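Local coordinates for peptidase, zinc-dependent (PDB 3LMC), which probably cleaves peptide bonds as a zinc-dependent metallopeptidase of family M54, and carries a second metal site occupied by iron, at residues A74-L78 against E79-K83; V144-G147 against A148-I151; L173-L176 against D177-R180. One frame throughout, in Å; residues are numbered along the deposited sequence. Where two conformers were deposited one is given.

Contact 1 (A74-L78 against E79-K83)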
loop_
_atom_site.group_PDB
_atom_site.type_symbol
_atom_site.label_atom_id
_atom_site.label_comp_id
_atom_site.label_asym_id
_atom_site.label_seq_id
_atom_site.Cartn_x
_atom_site.Cartn_y
_atom_site.Cartn_z
ATOM N N ALA A 74 17.375 14.355 -4.251
ATOM C CA ALA A 74 18.180 15.477 -4.732
ATOM C C ALA A 74 19.424 15.019 -5.498
ATOM O O ALA A 74 19.806 15.631 -6.485
ATOM C CB ALA A 74 18.579 16.378 -3.568
ATOM N N ASP A 75 20.046 13.936 -5.045
ATOM C CA ASP A 75 21.287 13.468 -5.653
ATOM C C ASP A 75 21.066 12.555 -6.859
ATOM O O ASP A 75 21.988 11.863 -7.287
ATOM C CB ASP A 75 22.172 12.761 -4.610
ATOM C CG ASP A 75 21.581 11.439 -4.128
ATOM O OD1 ASP A 75 20.546 10.994 -4.682
ATOM O OD2 ASP A 75 22.155 10.844 -3.189
HETATM N N MSE A 76 19.853 12.549 -7.402
HETATM C CA MSE A 76 19.542 11.698 -8.553
HETATM C C MSE A 76 19.291 12.487 -9.842
HETATM O O MSE A 76 18.396 13.336 -9.917
HETATM C CB MSE A 76 18.359 10.762 -8.261
HETATM C CG MSE A 76 18.051 9.824 -9.419
HETATM SE SE MSE A 76 16.423 8.757 -9.184
HETATM C CE MSE A 76 17.066 7.547 -7.795
ATOM N N ASP A 77 20.087 12.195 -10.861
ATOM C CA ASP A 77 19.962 12.859 -12.147
ATOM C C ASP A 77 18.539 12.713 -12.695
ATOM O O ASP A 77 17.917 11.661 -12.534
ATOM C CB ASP A 77 20.974 12.271 -13.131
ATOM C CG ASP A 77 20.656 12.624 -14.564
ATOM O OD1 ASP A 77 20.746 13.823 -14.921
ATOM O OD2 ASP A 77 20.307 11.697 -15.326
ATOM N N LEU A 78 18.033 13.767 -13.341
ATOM C CA LEU A 78 16.646 13.805 -13.822
ATOM C C LEU A 78 16.358 12.796 -14.931
ATOM O O LEU A 78 15.276 12.202 -14.979
ATOM C CB LEU A 78 16.271 15.211 -14.296
ATOM C CG LEU A 78 14.872 15.369 -14.888
ATOM C CD1 LEU A 78 13.825 14.858 -13.889
ATOM C CD2 LEU A 78 14.614 16.833 -15.251
ATOM N N GLU A 79 17.326 12.609 -15.822
ATOM C CA GLU A 79 17.173 11.656 -16.910
ATOM C C GLU A 79 17.199 10.226 -16.373
ATOM O O GLU A 79 16.460 9.366 -16.854
ATOM C CB GLU A 79 18.268 11.854 -17.964
ATOM C CG GLU A 79 17.862 11.431 -19.374
ATOM C CD GLU A 79 18.933 11.743 -20.416
ATOM O OE1 GLU A 79 20.136 11.732 -20.065
ATOM O OE2 GLU A 79 18.569 12.000 -21.586
ATOM N N PHE A 80 18.050 9.978 -15.376
ATOM C CA PHE A 80 18.089 8.679 -14.710
ATOM C C PHE A 80 16.720 8.397 -14.060
ATOM O O PHE A 80 16.217 7.280 -14.114
ATOM C CB PHE A 80 19.206 8.660 -13.662
ATOM C CG PHE A 80 19.345 7.349 -12.918
ATOM C CD1 PHE A 80 20.348 6.451 -13.250
ATOM C CD2 PHE A 80 18.491 7.026 -11.871
ATOM C CE1 PHE A 80 20.481 5.249 -12.565
ATOM C CE2 PHE A 80 18.621 5.822 -11.178
ATOM C CZ PHE A 80 19.606 4.937 -11.520
ATOM N N TYR A 81 16.120 9.420 -13.457
ATOM C CA TYR A 81 14.826 9.280 -12.785
ATOM C C TYR A 81 13.719 8.957 -13.784
ATOM O O TYR A 81 12.850 8.108 -13.527
ATOM C CB TYR A 81 14.497 10.560 -12.016
ATOM C CG TYR A 81 13.137 10.583 -11.345
ATOM C CD1 TYR A 81 12.038 11.148 -11.981
ATOM C CD2 TYR A 81 12.960 10.068 -10.065
ATOM C CE1 TYR A 81 10.790 11.187 -11.369
ATOM C CE2 TYR A 81 11.712 10.107 -9.443
ATOM C CZ TYR A 81 10.635 10.664 -10.100
ATOM O OH TYR A 81 9.396 10.703 -9.490
ATOM N N ASN A 82 13.738 9.653 -14.918
ATOM C CA ASN A 82 12.741 9.414 -15.953
ATOM C C ASN A 82 12.746 7.952 -16.400
ATOM O O ASN A 82 11.683 7.357 -16.568
ATOM C CB ASN A 82 12.942 10.345 -17.153
ATOM C CG ASN A 82 11.730 10.379 -18.075
ATOM O OD1 ASN A 82 11.744 9.788 -19.155
ATOM N ND2 ASN A 82 10.666 11.064 -17.642
ATOM N N LYS A 83 13.934 7.378 -16.570
ATOM C CA LYS A 83 14.047 5.994 -17.014
ATOM C C LYS A 83 13.814 4.995 -15.895
ATOM O O LYS A 83 13.247 3.927 -16.117
ATOM C CB LYS A 83 15.421 5.734 -17.651
ATOM C CG LYS A 83 15.682 6.543 -18.922
ATOM C CD LYS A 83 17.025 6.187 -19.532
ATOM C CE LYS A 83 17.326 7.000 -20.792
ATOM N NZ LYS A 83 16.708 6.445 -22.033
#

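Contact 2 (V144-G147 against A148-I151). With ZN (zinc ion), chain C.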
loop_
_atom_site.group_PDB
_atom_site.type_symbol
_atom_site.label_atom_id
_atom_site.label_comp_id
_atom_site.label_asym_id
_atom_site.label_seq_id
_atom_site.Cartn_x
_atom_site.Cartn_y
_atom_site.Cartn_z
ATOM N N VAL A 144 -1.086 -1.158 8.321
ATOM C CA VAL A 144 0.330 -1.467 8.391
ATOM C C VAL A 144 0.583 -2.870 7.860
ATOM O O VAL A 144 1.510 -3.095 7.083
ATOM C CB VAL A 144 0.824 -1.433 9.838
ATOM C CG1 VAL A 144 2.230 -2.057 9.935
ATOM C CG2 VAL A 144 0.798 -0.004 10.378
ATOM N N LYS A 145 -0.244 -3.812 8.307
ATOM C CA LYS A 145 -0.089 -5.211 7.957
ATOM C C LYS A 145 -0.316 -5.476 6.468
ATOM O O LYS A 145 0.417 -6.244 5.842
ATOM C CB LYS A 145 -1.074 -6.040 8.764
ATOM C CG LYS A 145 -0.739 -6.192 10.243
ATOM C CD LYS A 145 -1.957 -6.798 10.945
ATOM C CE LYS A 145 -1.684 -7.089 12.395
ATOM N NZ LYS A 145 -2.803 -7.916 12.932
ATOM N N GLU A 146 -1.330 -4.836 5.896
ATOM C CA GLU A 146 -1.656 -5.061 4.488
ATOM C C GLU A 146 -0.776 -4.177 3.616
ATOM O O GLU A 146 -0.430 -4.544 2.494
ATOM C CB GLU A 146 -3.141 -4.821 4.214
ATOM C CG GLU A 146 -3.507 -4.795 2.740
ATOM C CD GLU A 146 -3.447 -6.166 2.082
ATOM O OE1 GLU A 146 -3.237 -7.170 2.802
ATOM O OE2 GLU A 146 -3.622 -6.239 0.845
ATOM N N GLY A 147 -0.388 -3.022 4.147
ATOM C CA GLY A 147 0.571 -2.163 3.469
ATOM C C GLY A 147 1.964 -2.777 3.371
ATOM O O GLY A 147 2.600 -2.704 2.323
ATOM N N ALA A 148 2.453 -3.376 4.456
ATOM C CA ALA A 148 3.772 -4.008 4.416
ATOM C C ALA A 148 3.731 -5.235 3.504
ATOM O O ALA A 148 4.725 -5.582 2.873
ATOM C CB ALA A 148 4.258 -4.380 5.819
ATOM N N HIS A 149 2.572 -5.879 3.437
ATOM C CA HIS A 149 2.357 -7.011 2.538
ATOM C C HIS A 149 2.558 -6.589 1.079
ATOM O O HIS A 149 3.403 -7.133 0.382
ATOM C CB HIS A 149 0.939 -7.553 2.735
ATOM C CG HIS A 149 0.575 -8.652 1.791
ATOM N ND1 HIS A 149 0.644 -9.983 2.138
ATOM C CD2 HIS A 149 0.142 -8.618 0.508
ATOM C CE1 HIS A 149 0.276 -10.724 1.108
ATOM N NE2 HIS A 149 -0.036 -9.920 0.110
ATOM N N GLU A 150 1.777 -5.610 0.634
ATOM C CA GLU A 150 1.877 -5.083 -0.714
ATOM C C GLU A 150 3.285 -4.612 -1.043
ATOM O O GLU A 150 3.776 -4.890 -2.127
ATOM C CB GLU A 150 0.900 -3.928 -0.925
ATOM C CG GLU A 150 -0.560 -4.254 -0.614
ATOM C CD GLU A 150 -1.050 -5.502 -1.321
ATOM O OE1 GLU A 150 -0.277 -6.124 -2.080
ATOM O OE2 GLU A 150 -2.222 -5.870 -1.126
ATOM N N ILE A 151 3.922 -3.903 -0.112
ATOM C CA ILE A 151 5.278 -3.397 -0.314
ATOM C C ILE A 151 6.311 -4.521 -0.388
ATOM O O ILE A 151 7.324 -4.405 -1.084
ATOM C CB ILE A 151 5.702 -2.422 0.802
ATOM C CG1 ILE A 151 4.986 -1.072 0.624
ATOM C CG2 ILE A 151 7.208 -2.200 0.742
ATOM C CD1 ILE A 151 5.127 -0.128 1.842
HETATM ZN ZN ZN C . -0.530 -10.306 -1.995
HETATM O O HOH W 1 -1.705 -8.495 -2.971
#

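Contact 3 (L173-L176 against D177-R180)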
loop_
_atom_site.group_PDB
_atom_site.type_symbol
_atom_site.label_atom_id
_atom_site.label_comp_id
_atom_site.label_asym_id
_atom_site.label_seq_id
_atom_site.Cartn_x
_atom_site.Cartn_y
_atom_site.Cartn_z
ATOM N N LEU A 173 -11.211 -10.359 6.832
ATOM C CA LEU A 173 -10.705 -9.469 7.871
ATOM C C LEU A 173 -10.219 -10.175 9.139
ATOM O O LEU A 173 -9.266 -9.715 9.779
ATOM C CB LEU A 173 -11.733 -8.405 8.238
ATOM C CG LEU A 173 -11.020 -7.226 8.891
ATOM C CD1 LEU A 173 -9.920 -6.739 7.964
ATOM C CD2 LEU A 173 -11.991 -6.105 9.219
ATOM N N ASP A 174 -10.868 -11.278 9.505
ATOM C CA ASP A 174 -10.455 -12.055 10.666
ATOM C C ASP A 174 -9.051 -12.629 10.485
ATOM O O ASP A 174 -8.217 -12.543 11.393
ATOM C CB ASP A 174 -11.455 -13.171 10.946
ATOM C CG ASP A 174 -12.768 -12.647 11.503
ATOM O OD1 ASP A 174 -12.796 -11.489 11.986
ATOM O OD2 ASP A 174 -13.771 -13.391 11.459
ATOM N N GLU A 175 -8.798 -13.216 9.317
ATOM C CA GLU A 175 -7.458 -13.691 8.959
ATOM C C GLU A 175 -6.422 -12.570 8.944
ATOM O O GLU A 175 -5.284 -12.766 9.360
ATOM C CB GLU A 175 -7.472 -14.399 7.603
ATOM C CG GLU A 175 -7.431 -15.919 7.696
ATOM C CD GLU A 175 -7.713 -16.598 6.362
ATOM O OE1 GLU A 175 -7.156 -16.167 5.323
ATOM O OE2 GLU A 175 -8.504 -17.566 6.357
ATOM N N LEU A 176 -6.810 -11.393 8.467
ATOM C CA LEU A 176 -5.879 -10.263 8.429
ATOM C C LEU A 176 -5.502 -9.850 9.858
ATOM O O LEU A 176 -4.343 -9.561 10.163
ATOM C CB LEU A 176 -6.484 -9.093 7.625
ATOM C CG LEU A 176 -5.827 -7.708 7.634
ATOM C CD1 LEU A 176 -4.339 -7.800 7.602
ATOM C CD2 LEU A 176 -6.306 -6.911 6.461
ATOM N N ASP A 177 -6.483 -9.855 10.748
ATOM C CA ASP A 177 -6.234 -9.452 12.129
ATOM C C ASP A 177 -5.341 -10.467 12.848
ATOM O O ASP A 177 -4.640 -10.114 13.798
ATOM C CB ASP A 177 -7.553 -9.247 12.885
ATOM C CG ASP A 177 -8.246 -7.938 12.522
ATOM O OD1 ASP A 177 -7.604 -7.065 11.891
ATOM O OD2 ASP A 177 -9.436 -7.780 12.880
ATOM N N ARG A 178 -5.371 -11.720 12.398
ATOM C CA ARG A 178 -4.526 -12.762 12.984
ATOM C C ARG A 178 -3.069 -12.628 12.542
ATOM O O ARG A 178 -2.162 -13.131 13.215
ATOM C CB ARG A 178 -5.034 -14.165 12.641
ATOM C CG ARG A 178 -6.347 -14.552 13.331
ATOM C CD ARG A 178 -6.680 -16.016 13.043
ATOM N NE ARG A 178 -8.051 -16.356 13.405
ATOM C CZ ARG A 178 -9.040 -16.531 12.531
ATOM N NH1 ARG A 178 -8.811 -16.411 11.229
ATOM N NH2 ARG A 178 -10.258 -16.838 12.959
ATOM N N LYS A 179 -2.836 -11.969 11.411
ATOM C CA LYS A 179 -1.453 -11.730 10.990
ATOM C C LYS A 179 -0.779 -10.885 12.060
ATOM O O LYS A 179 -1.444 -10.120 12.753
ATOM C CB LYS A 179 -1.390 -11.023 9.643
ATOM C CG LYS A 179 -2.033 -11.797 8.512
ATOM C CD LYS A 179 -2.152 -10.918 7.289
ATOM C CE LYS A 179 -0.811 -10.681 6.633
ATOM N NZ LYS A 179 -0.954 -9.705 5.508
ATOM N N ARG A 180 0.526 -11.052 12.221
ATOM C CA ARG A 180 1.282 -10.258 13.189
ATOM C C ARG A 180 2.156 -9.255 12.448
ATOM O O ARG A 180 2.349 -9.372 11.236
ATOM C CB ARG A 180 2.162 -11.141 14.076
ATOM C CG ARG A 180 1.418 -11.900 15.175
ATOM C CD ARG A 180 0.581 -13.028 14.598
ATOM N NE ARG A 180 0.326 -14.077 15.581
ATOM C CZ ARG A 180 -0.833 -14.255 16.208
ATOM N NH1 ARG A 180 -1.862 -13.456 15.955
ATOM N NH2 ARG A 180 -0.964 -15.239 17.085
#

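Contact 1 (A74-L78 against E79-K83)
Met76, a selenomethionine, runs past the edges of two rings of the first helical turn, crossing Phe80 and Tyr81 each at about a right angle. Its CG meets Phe80 CD2 at 3.7 Å, obliquely to that ring. One bond further on, Met76 SE stands 3.8 Å from Tyr81 CD2, at the edge of the tyrosine ring and in its plane, a Met-aromatic contact. SE also lies at the Phe80 edge, a second such contact. The chain runs extended as far as SE and then bends (chi3 -71°), which brings CE to the CE2 side of Phe80. Asp77 is the N-cap. With CG swung opposite its own N (chi1 164°), OD2 accepts from Phe80 N at 2.8 Å, the donor lying 42° out of the carboxylate plane. Behind this cap the helical ladder starts with Tyr81 N to Asp77 O, 3.0 Å, and Asn82 N to Leu78 O. An alanine in place of Phe80 would keep the capping N-H but would probably leave Met76 CG and CE without their aromatic neighbour and its chain freer to turn. This corner sits at the surface, where the loop after helix 68-71 enters helix 78-88: Leu78 and Tyr81 pack on Pro68 of the former, Tyr81 OH bonds Arg64 O of helix 53-66, and Phe80 meets Phe84 and His88 along its own helix.

Contact 2 (V144-G147 against A148-I151)
Glu146 and Glu150, one helical turn apart, fold toward each other through different first torsions: CG of Glu146 lies opposite its backbone N (chi1 170°), whereas CG of Glu150 stays beside its N (chi1 -55°), and both chains then bend at chi2. The result brings Glu146 OE2 to 2.4 Å from Glu150 OE2, a separation so short that its exact value is doubtful, with the carboxylate planes nearly perpendicular. Glu150 CG also rests 3.1 Å from Glu146 O. The other Glu150 oxygen, OE1, receives a hydrogen bond of 2.9 Å from a water that is itself bound to zinc at 2.4 Å. His149 points its ring to the same metal, NE2 binding zinc at 2.2 Å, while ND1 is held by Ile166 O, which fixes the rotation of the ring. The edge of that ring faces the carboxyl carbon of Glu150 and the water. Beneath the side chains the i to i+4 ladder runs through, with Glu150 N to Glu146 O the straightest bond across the segments (175°). Strands 106-112 and 117-120 cover the two glutamates, and Ala148 packs on helix 16-27. His153 and His159 complete the protein ligands of the zinc, in the spacing of the HExxHxxGxxH signature of metzincin-like peptidases; the hold of Glu150 on the zinc-bound water is consistent with the role of the signature's glutamate in that family.

Contact 3 (L173-L176 against D177-R180)
Leu176 and Lys179 make the apolar part of this turn: Leu176 CD1 touches Lys179 CD at 3.8 Å, the two chains crossing at a slant, while Leu173 and Leu176 press on Phe108 of strand 106-112 and on Leu125. Lys179 bends at chi3 (73°), carrying NZ to Ile166 O and beside the His149 ring. Backbone bonds come next. Asp177 N gives to Leu173 O at 3.0 Å and Arg178 N to Asp174 O at 3.1 Å. Weak bonds follow, from Arg178 N to Glu175 O and from Lys179 N to both Glu175 O and Leu176 O. This mixture of i+3 and i+4 bonding belongs to the C-terminal end of the short helix 173-178, where the chain leaves the helix and Arg180 pairs by backbone bonds with Gly164. The guanidinium of Arg178 adds packing of its own: the extended chain folds back along the helix and places the group with one face over Asp174 O and its edge, in plane, on Glu175 CG, which lies 3.8 Å from Arg178 NH1. As for charge, Glu175 and Asp177 pair outside the turn, Glu175 in a salt bridge with Arg171 and Asp177 OD2 in one with Arg142 of helix 136-154.

In the fold
The three contacts come one after another along the chain, all within the M54 peptidase region. Contact 1 opens helix 78-88 at the surface, away from the metal sites; its centre is about 27 Å from that of contact 2 and about 39 Å from that of contact 3, on the opposite side of the chain's centre from the latter. Contact 2 lies deep in the chain on helix 136-154, whereas contact 3 spans helix 173-178 and its exit. These last two, with centres about 12 Å apart, touch: Lys145 NZ probably bonds Lys179 O at 2.6 Å, and the Lys179 ammonium lies beside the His149 ring. The zinc-bearing helix is thereby joined to the segment leading toward the iron-binding cysteines.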